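Local coordinates for magnesium and cobalt efflux protein (Bordetella parapertussis, PDB 3JTF) that binds AMP through its pair of CBS domains, the part described here, and probably takes part in magnesium and cobalt ion transport, at residues 20-25 and 69-74; 28-33 and 58-63. All coordinates share one frame; numbering follows the deposited sequence.

Contact 1. Residues 20-25 and 69-74; sequences LDISQP and LDIRSL
Ile22 and Arg72 bring their CA atoms to 7.2 Å, where the turn that leaves strand 20-21 passes the start of the short, weakly bonded helix 71-74. The contact is small, with 135 Å² buried in all, and most of it belongs to Ile22. Its CG1 branch, placed anti to the backbone N (chi1 -168°), lies over one face of the Arg72 guanidinium, while the second branch, CG2, comes 4.1 Å from Arg72 NH2. The two side chains cross at about a right angle, as the arginine extends from its backbone and then bends at chi3 (-75°), which carries its planar end nearer the isoleucine. Deeper in, Ile22 CD1 meets Ile71 CG2 at 4.3 Å, a loose methyl-to-methyl contact; the other branch of Ile71 leads away. The guanidinium is held by charge from elsewhere: its NH1 makes a salt bridge to Glu45, so the aliphatic cover of Ile22 lies over a group already fixed at its polar end. Each backbone is shaped locally. Asp21 to Gln24 forms a type I turn, closed by Gln24 N to Asp21 O at 3.0 Å, and Asp21 OD1 accepts from Ser23 N at 2.8 Å in an Asx turn, met from above the carboxylate plane. Asp70 occupies the N-cap of helix 71-74, although its bond from Arg72 N to OD1 is weak. This is a surface contact between a segment of the first CBS domain and one of the second. Ile22 continues onto Val43 of strand 40-44 and, together with Arg72, onto Ile52 of strand 51-56, so the helix is packed against the three-stranded sheet, whose outermost strands are 20-21 and 51-56.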
ATOM      1  N   LEU B  20      -9.270   8.421  10.779  1.00 16.10           N
ATOM      2  CA  LEU B  20      -8.732   9.734  11.117  1.00 15.64           C
ATOM      3  C   LEU B  20      -9.874  10.746  11.281  1.00 15.80           C
ATOM      4  O   LEU B  20     -10.786  10.792  10.470  1.00 14.74           O
ATOM      5  CB  LEU B  20      -7.793  10.207   9.998  1.00 15.73           C
ATOM      6  CG  LEU B  20      -6.487   9.404   9.795  1.00 15.96           C
ATOM      7  CD1 LEU B  20      -5.641   9.961   8.641  1.00 15.37           C
ATOM      8  CD2 LEU B  20      -5.665   9.373  11.090  1.00 16.24           C
ATOM      9  N   ASP B  21      -9.781  11.578  12.314  1.00 15.38           N
ATOM     10  CA  ASP B  21     -10.739  12.638  12.569  1.00 15.76           C
ATOM     11  C   ASP B  21     -10.189  13.903  11.904  1.00 15.78           C
ATOM     12  O   ASP B  21      -9.142  14.422  12.329  1.00 15.53           O
ATOM     13  CB  ASP B  21     -10.850  12.837  14.061  1.00 15.77           C
ATOM     14  CG  ASP B  21     -11.701  14.026  14.463  1.00 17.62           C
ATOM     15  OD1 ASP B  21     -12.165  14.830  13.643  1.00 15.96           O
ATOM     16  OD2 ASP B  21     -11.870  14.138  15.678  1.00 17.55           O
ATOM     17  N   ILE B  22     -10.933  14.421  10.942  1.00 14.65           N
ATOM     18  CA  ILE B  22     -10.494  15.545  10.135  1.00 16.59           C
ATOM     19  C   ILE B  22     -10.255  16.808  11.016  1.00 17.52           C
ATOM     20  O   ILE B  22      -9.528  17.686  10.604  1.00 18.19           O
ATOM     21  CB  ILE B  22     -11.484  15.864   8.990  1.00 16.60           C
ATOM     22  CG1 ILE B  22     -10.903  16.846   7.941  1.00 17.59           C
ATOM     23  CG2 ILE B  22     -12.784  16.498   9.541  1.00 16.28           C
ATOM     24  CD1 ILE B  22      -9.712  16.366   7.241  1.00 19.42           C
ATOM     25  N   SER B  23     -10.841  16.884  12.213  1.00 18.47           N
ATOM     26  CA  SER B  23     -10.703  18.068  13.067  1.00 19.83           C
ATOM     27  C   SER B  23      -9.402  18.102  13.866  1.00 20.38           C
ATOM     28  O   SER B  23      -9.105  19.110  14.491  1.00 18.70           O
ATOM     29  CB  SER B  23     -11.863  18.154  14.060  1.00 20.41           C
ATOM     30  OG  SER B  23     -13.120  18.170  13.363  1.00 25.98           O
ATOM     31  N   GLN B  24      -8.659  16.996  13.878  1.00 21.39           N
ATOM     32  CA  GLN B  24      -7.401  16.935  14.608  1.00 23.11           C
ATOM     33  C   GLN B  24      -6.334  17.821  13.954  1.00 23.19           C
ATOM     34  O   GLN B  24      -6.280  17.910  12.733  1.00 23.64           O
ATOM     35  CB  GLN B  24      -6.937  15.488  14.760  1.00 23.29           C
ATOM     36  CG  GLN B  24      -7.827  14.715  15.751  1.00 27.49           C
ATOM     37  CD  GLN B  24      -7.730  15.288  17.185  1.00 34.54           C
ATOM     38  OE1 GLN B  24      -6.662  15.263  17.784  1.00 40.40           O
ATOM     39  NE2 GLN B  24      -8.836  15.856  17.699  1.00 38.37           N
ATOM     40  N   PRO B  25      -5.513  18.522  14.763  1.00 23.69           N
ATOM     41  CA  PRO B  25      -4.403  19.250  14.135  1.00 23.59           C
ATOM     42  C   PRO B  25      -3.409  18.358  13.379  1.00 22.59           C
ATOM     43  O   PRO B  25      -3.139  17.221  13.779  1.00 21.46           O
ATOM     44  CB  PRO B  25      -3.679  19.910  15.314  1.00 24.46           C
ATOM     45  CG  PRO B  25      -4.619  19.879  16.451  1.00 25.80           C
ATOM     46  CD  PRO B  25      -5.539  18.691  16.225  1.00 24.08           C
ATOM     47  N   LEU B  69      -1.790  24.152   2.331  1.00 24.78           N
ATOM     48  CA  LEU B  69      -2.463  22.898   2.022  1.00 24.76           C
ATOM     49  C   LEU B  69      -3.710  22.732   2.889  1.00 24.30           C
ATOM     50  O   LEU B  69      -3.659  22.791   4.101  1.00 22.30           O
ATOM     51  CB  LEU B  69      -1.527  21.728   2.258  1.00 24.84           C
ATOM     52  CG  LEU B  69      -2.113  20.352   1.938  1.00 27.54           C
ATOM     53  CD1 LEU B  69      -2.806  20.342   0.574  1.00 30.15           C
ATOM     54  CD2 LEU B  69      -1.022  19.314   2.000  1.00 28.91           C
ATOM     55  N   ASP B  70      -4.831  22.511   2.249  1.00 25.10           N
ATOM     56  CA  ASP B  70      -6.013  22.149   2.995  1.00 26.29           C
ATOM     57  C   ASP B  70      -6.170  20.609   2.984  1.00 24.09           C
ATOM     58  O   ASP B  70      -6.374  20.010   1.941  1.00 22.87           O
ATOM     59  CB  ASP B  70      -7.205  22.868   2.396  1.00 27.92           C
ATOM     60  CG  ASP B  70      -8.505  22.320   2.895  1.00 32.66           C
ATOM     61  OD1 ASP B  70      -8.695  22.165   4.149  1.00 38.51           O
ATOM     62  OD2 ASP B  70      -9.329  22.039   1.999  1.00 38.68           O
ATOM     63  N   ILE B  71      -6.009  19.989   4.144  1.00 23.20           N
ATOM     64  CA  ILE B  71      -5.982  18.528   4.270  1.00 22.76           C
ATOM     65  C   ILE B  71      -7.318  17.961   3.764  1.00 21.07           C
ATOM     66  O   ILE B  71      -7.396  16.887   3.163  1.00 20.05           O
ATOM     67  CB  ILE B  71      -5.839  18.101   5.740  1.00 23.34           C
ATOM     68  CG1 ILE B  71      -4.679  18.800   6.485  1.00 28.86           C
ATOM     69  CG2 ILE B  71      -5.690  16.592   5.874  1.00 24.22           C
ATOM     70  CD1 ILE B  71      -3.413  19.147   5.701  1.00 27.77           C
ATOM     71  N   ARG B  72      -8.381  18.715   4.012  1.00 19.51           N
ATOM     72  CA  ARG B  72      -9.688  18.343   3.524  1.00 20.66           C
ATOM     73  C   ARG B  72      -9.692  18.123   1.994  1.00 20.48           C
ATOM     74  O   ARG B  72     -10.344  17.219   1.489  1.00 19.89           O
ATOM     75  CB  ARG B  72     -10.709  19.379   4.010  1.00 20.21           C
ATOM     76  CG  ARG B  72     -12.101  18.964   3.910  1.00 21.45           C
ATOM     77  CD  ARG B  72     -13.020  20.111   4.335  1.00 21.22           C
ATOM     78  NE  ARG B  72     -13.065  20.335   5.765  1.00 19.69           N
ATOM     79  CZ  ARG B  72     -13.909  19.737   6.605  1.00 19.41           C
ATOM     80  NH1 ARG B  72     -14.770  18.805   6.181  1.00 15.75           N
ATOM     81  NH2 ARG B  72     -13.881  20.071   7.881  1.00 18.48           N
ATOM     82  N   SER B  73      -8.883  18.865   1.256  1.00 21.59           N
ATOM     83  CA  SER B  73      -8.855  18.678  -0.206  1.00 23.32           C
ATOM     84  C   SER B  73      -8.114  17.406  -0.631  1.00 23.66           C
ATOM     85  O   SER B  73      -8.286  16.940  -1.764  1.00 25.08           O
ATOM     86  CB  SER B  73      -8.286  19.907  -0.918  1.00 23.74           C
ATOM     87  OG  SER B  73      -6.986  20.177  -0.471  1.00 27.05           O
ATOM     88  N   LEU B  74      -7.356  16.802   0.277  1.00 22.84           N
ATOM     89  CA  LEU B  74      -6.688  15.525  -0.025  1.00 22.43           C
ATOM     90  C   LEU B  74      -7.599  14.312   0.148  1.00 22.46           C
ATOM     91  O   LEU B  74      -7.248  13.219  -0.258  1.00 23.26           O
ATOM     92  CB  LEU B  74      -5.459  15.361   0.873  1.00 22.83           C
ATOM     93  CG  LEU B  74      -4.356  16.436   0.788  1.00 23.56           C
ATOM     94  CD1 LEU B  74      -3.217  16.122   1.770  1.00 24.59           C
ATOM     95  CD2 LEU B  74      -3.798  16.501  -0.588  1.00 24.05           C
TER

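Contact 2. Residues 28-33 and 58-63; sequences QLLATI and KDLLRY
Leu60 reaches from the 3-10 segment 58-63, which follows strand 51-56, to helix 26-35, which follows strand 20-21, a packing within the first CBS domain. Leu30 and Ile33, one turn apart, receive it; the CA atoms of Leu30 and Leu60 are 8.4 Å apart. Leu60 CB points toward the helix and lies 4.5 Å from Leu30 CD2. The first torsion (chi1 -74°) carries CG toward the helix, anti to the carbonyl carbon, and the second (chi2 -177°) parts the two methyls. CD1 comes 3.7 Å from Leu30 CD2 and only 3.5 Å from Ile33 CD1, a carbon pair closer than usual van der Waals distance. CD2 turns from the helix and meets Ile71 and Leu74 of helix 71-74. Leu30 brings its CD2 methyl nearer than its CB direction alone would suggest, whereas Ile33 already points its CB toward Leu60; both cross the Leu60 side chain obliquely. Within segment 58-63, Arg62 and Asp59 form a salt bridge whose hydrogen bond, from Arg62 NE to Asp59 OD1, is weak. The second subunit adds to the surroundings: its Leu61 packs on both Ile33 and Leu60, and Lys58 NZ donates to the backbone carbonyls of Ile33, Thr36 and His38 of the second subunit, so the contact is part of the subunit interface. The Ile33 side chain is about 7 Å from that of the AMP-binding His38 of the same chain and about 9 Å from the bound nucleotide, beside the pocket without lining it. With three buried aliphatic side chains meeting through methyl groups, cohesion here rests on dispersion and the exclusion of water; the fit is tight at one methyl pair, while the backbones stay well apart.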
ATOM      1  N   GLN B  28      -0.964  16.010  15.205  1.00 19.22           N
ATOM      2  CA  GLN B  28      -1.661  14.865  15.768  1.00 20.56           C
ATOM      3  C   GLN B  28      -2.020  13.843  14.699  1.00 18.11           C
ATOM      4  O   GLN B  28      -1.855  12.655  14.923  1.00 16.66           O
ATOM      5  CB  GLN B  28      -2.959  15.274  16.502  1.00 21.11           C
ATOM      6  CG  GLN B  28      -2.871  16.424  17.548  1.00 27.91           C
ATOM      7  CD  GLN B  28      -1.632  16.380  18.365  1.00 32.63           C
ATOM      8  OE1 GLN B  28      -0.940  17.393  18.511  1.00 36.82           O
ATOM      9  NE2 GLN B  28      -1.306  15.190  18.891  1.00 39.16           N
ATOM     10  N   LEU B  29      -2.529  14.290  13.556  1.00 18.56           N
ATOM     11  CA  LEU B  29      -2.857  13.361  12.453  1.00 18.58           C
ATOM     12  C   LEU B  29      -1.604  12.589  12.029  1.00 18.37           C
ATOM     13  O   LEU B  29      -1.648  11.370  11.876  1.00 17.51           O
ATOM     14  CB  LEU B  29      -3.465  14.071  11.237  1.00 20.44           C
ATOM     15  CG  LEU B  29      -4.917  14.544  11.272  1.00 23.45           C
ATOM     16  CD1 LEU B  29      -5.246  15.494  10.090  1.00 28.08           C
ATOM     17  CD2 LEU B  29      -5.867  13.358  11.284  1.00 25.44           C
ATOM     18  N   LEU B  30      -0.471  13.293  11.902  1.00 18.04           N
ATOM     19  CA  LEU B  30       0.784  12.672  11.493  1.00 17.75           C
ATOM     20  C   LEU B  30       1.202  11.607  12.470  1.00 18.49           C
ATOM     21  O   LEU B  30       1.534  10.502  12.069  1.00 18.86           O
ATOM     22  CB  LEU B  30       1.908  13.717  11.347  1.00 17.81           C
ATOM     23  CG  LEU B  30       1.733  14.634  10.144  1.00 17.74           C
ATOM     24  CD1 LEU B  30       2.761  15.773  10.162  1.00 19.09           C
ATOM     25  CD2 LEU B  30       1.836  13.811   8.874  1.00 19.60           C
ATOM     26  N   ALA B  31       1.152  11.937  13.755  1.00 19.02           N
ATOM     27  CA  ALA B  31       1.494  10.957  14.786  1.00 20.07           C
ATOM     28  C   ALA B  31       0.602   9.706  14.701  1.00 19.52           C
ATOM     29  O   ALA B  31       1.085   8.582  14.789  1.00 20.69           O
ATOM     30  CB  ALA B  31       1.432  11.601  16.201  1.00 20.22           C
ATOM     31  N   THR B  32      -0.690   9.879  14.510  1.00 20.02           N
ATOM     32  CA  THR B  32      -1.593   8.724  14.423  1.00 20.11           C
ATOM     33  C   THR B  32      -1.214   7.835  13.243  1.00 20.36           C
ATOM     34  O   THR B  32      -1.103   6.619  13.379  1.00 21.27           O
ATOM     35  CB  THR B  32      -3.050   9.186  14.272  1.00 20.95           C
ATOM     36  OG1 THR B  32      -3.382  10.019  15.380  1.00 21.30           O
ATOM     37  CG2 THR B  32      -4.047   7.976  14.172  1.00 18.98           C
ATOM     38  N   ILE B  33      -0.998   8.460  12.095  1.00 19.89           N
ATOM     39  CA  ILE B  33      -0.681   7.754  10.858  1.00 20.66           C
ATOM     40  C   ILE B  33       0.629   6.979  10.998  1.00 21.66           C
ATOM     41  O   ILE B  33       0.678   5.777  10.723  1.00 20.13           O
ATOM     42  CB  ILE B  33      -0.595   8.728   9.678  1.00 19.74           C
ATOM     43  CG1 ILE B  33      -1.985   9.300   9.313  1.00 20.45           C
ATOM     44  CG2 ILE B  33       0.025   8.050   8.479  1.00 21.34           C
ATOM     45  CD1 ILE B  33      -1.933  10.543   8.378  1.00 18.36           C
ATOM     46  N   LYS B  58       0.438   9.211   2.053  1.00 21.76           N
ATOM     47  CA  LYS B  58       1.525   9.809   1.312  1.00 22.84           C
ATOM     48  C   LYS B  58       1.149  11.178   0.712  1.00 21.77           C
ATOM     49  O   LYS B  58       2.029  12.027   0.492  1.00 21.66           O
ATOM     50  CB  LYS B  58       2.047   8.845   0.240  1.00 23.85           C
ATOM     51  CG  LYS B  58       1.166   8.646  -0.944  1.00 26.38           C
ATOM     52  CD  LYS B  58       1.761   7.560  -1.897  1.00 33.08           C
ATOM     53  CE  LYS B  58       2.334   8.149  -3.188  1.00 34.97           C
ATOM     54  NZ  LYS B  58       3.382   7.201  -3.794  1.00 38.00           N
ATOM     55  N   ASP B  59      -0.141  11.413   0.509  1.00 20.83           N
ATOM     56  CA  ASP B  59      -0.605  12.724   0.077  1.00 20.54           C
ATOM     57  C   ASP B  59      -0.293  13.840   1.063  1.00 19.57           C
ATOM     58  O   ASP B  59      -0.186  15.018   0.657  1.00 18.64           O
ATOM     59  CB  ASP B  59      -2.094  12.694  -0.272  1.00 21.70           C
ATOM     60  CG  ASP B  59      -2.359  12.093  -1.658  1.00 23.71           C
ATOM     61  OD1 ASP B  59      -1.450  12.212  -2.489  1.00 27.52           O
ATOM     62  OD2 ASP B  59      -3.470  11.558  -1.931  1.00 25.46           O
ATOM     63  N   LEU B  60      -0.106  13.516   2.334  1.00 18.38           N
ATOM     64  CA  LEU B  60       0.245  14.569   3.283  1.00 19.52           C
ATOM     65  C   LEU B  60       1.647  15.151   3.002  1.00 17.88           C
ATOM     66  O   LEU B  60       1.978  16.220   3.513  1.00 19.36           O
ATOM     67  CB  LEU B  60       0.128  14.096   4.740  1.00 19.64           C
ATOM     68  CG  LEU B  60      -1.296  13.934   5.303  1.00 22.76           C
ATOM     69  CD1 LEU B  60      -1.217  13.542   6.777  1.00 24.85           C
ATOM     70  CD2 LEU B  60      -2.082  15.237   5.156  1.00 21.06           C
ATOM     71  N   LEU B  61       2.455  14.467   2.193  1.00 16.74           N
ATOM     72  CA  LEU B  61       3.748  15.018   1.773  1.00 16.00           C
ATOM     73  C   LEU B  61       3.598  16.294   0.948  1.00 16.09           C
ATOM     74  O   LEU B  61       4.545  17.044   0.810  1.00 17.17           O
ATOM     75  CB  LEU B  61       4.555  14.004   0.969  1.00 15.78           C
ATOM     76  CG  LEU B  61       5.019  12.827   1.816  1.00 16.63           C
ATOM     77  CD1 LEU B  61       5.495  11.676   0.841  1.00 17.42           C
ATOM     78  CD2 LEU B  61       6.094  13.257   2.812  1.00 17.47           C
ATOM     79  N   ARG B  62       2.418  16.523   0.398  1.00 16.14           N
ATOM     80  CA  ARG B  62       2.142  17.773  -0.310  1.00 16.87           C
ATOM     81  C   ARG B  62       2.210  19.024   0.563  1.00 16.29           C
ATOM     82  O   ARG B  62       2.273  20.126   0.046  1.00 14.99           O
ATOM     83  CB  ARG B  62       0.794  17.680  -0.973  1.00 16.77           C
ATOM     84  CG  ARG B  62       0.739  16.656  -2.073  1.00 18.14           C
ATOM     85  CD  ARG B  62      -0.693  16.481  -2.512  1.00 22.00           C
ATOM     86  NE  ARG B  62      -0.902  15.372  -3.437  1.00 27.20           N
ATOM     87  CZ  ARG B  62      -0.793  15.431  -4.763  1.00 31.00           C
ATOM     88  NH1 ARG B  62      -0.442  16.550  -5.363  1.00 31.78           N
ATOM     89  NH2 ARG B  62      -1.041  14.345  -5.493  1.00 34.38           N
ATOM     90  N   TYR B  63       2.178  18.866   1.888  1.00 17.52           N
ATOM     91  CA  TYR B  63       2.449  19.979   2.821  1.00 18.04           C
ATOM     92  C   TYR B  63       3.762  20.642   2.478  1.00 17.08           C
ATOM     93  O   TYR B  63       3.911  21.853   2.663  1.00 15.26           O
ATOM     94  CB  TYR B  63       2.509  19.497   4.282  1.00 19.76           C
ATOM     95  CG  TYR B  63       2.897  20.531   5.359  1.00 25.34           C
ATOM     96  CD1 TYR B  63       1.924  21.380   5.932  1.00 31.66           C
ATOM     97  CD2 TYR B  63       4.218  20.624   5.852  1.00 31.21           C
ATOM     98  CE1 TYR B  63       2.251  22.305   6.944  1.00 32.91           C
ATOM     99  CE2 TYR B  63       4.558  21.572   6.879  1.00 33.46           C
ATOM    100  CZ  TYR B  63       3.567  22.390   7.407  1.00 35.19           C
ATOM    101  OH  TYR B  63       3.868  23.302   8.393  1.00 39.66           O
TER

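How the contacts relate
From the N terminus the chain runs through strand 20-21 and its turn into helix 26-35, then through strands 40-44 and 51-56 to the 3-10 segment 58-63 and on to helix 71-74. Contact 2 closes the inner loop, bringing 58-63 back to helix 26-35; contact 1 closes the outer one, between 20-25 and 69-74, so contact 2 is nested inside the loop closed by contact 1. Their centres are 9 Å apart and they touch directly: Leu74 CD1 packs at 3.4 Å on Asp59 O, and Asp21 O lies 3.6 Å from Leu29 CD2. Together they join the first CBS domain to the second.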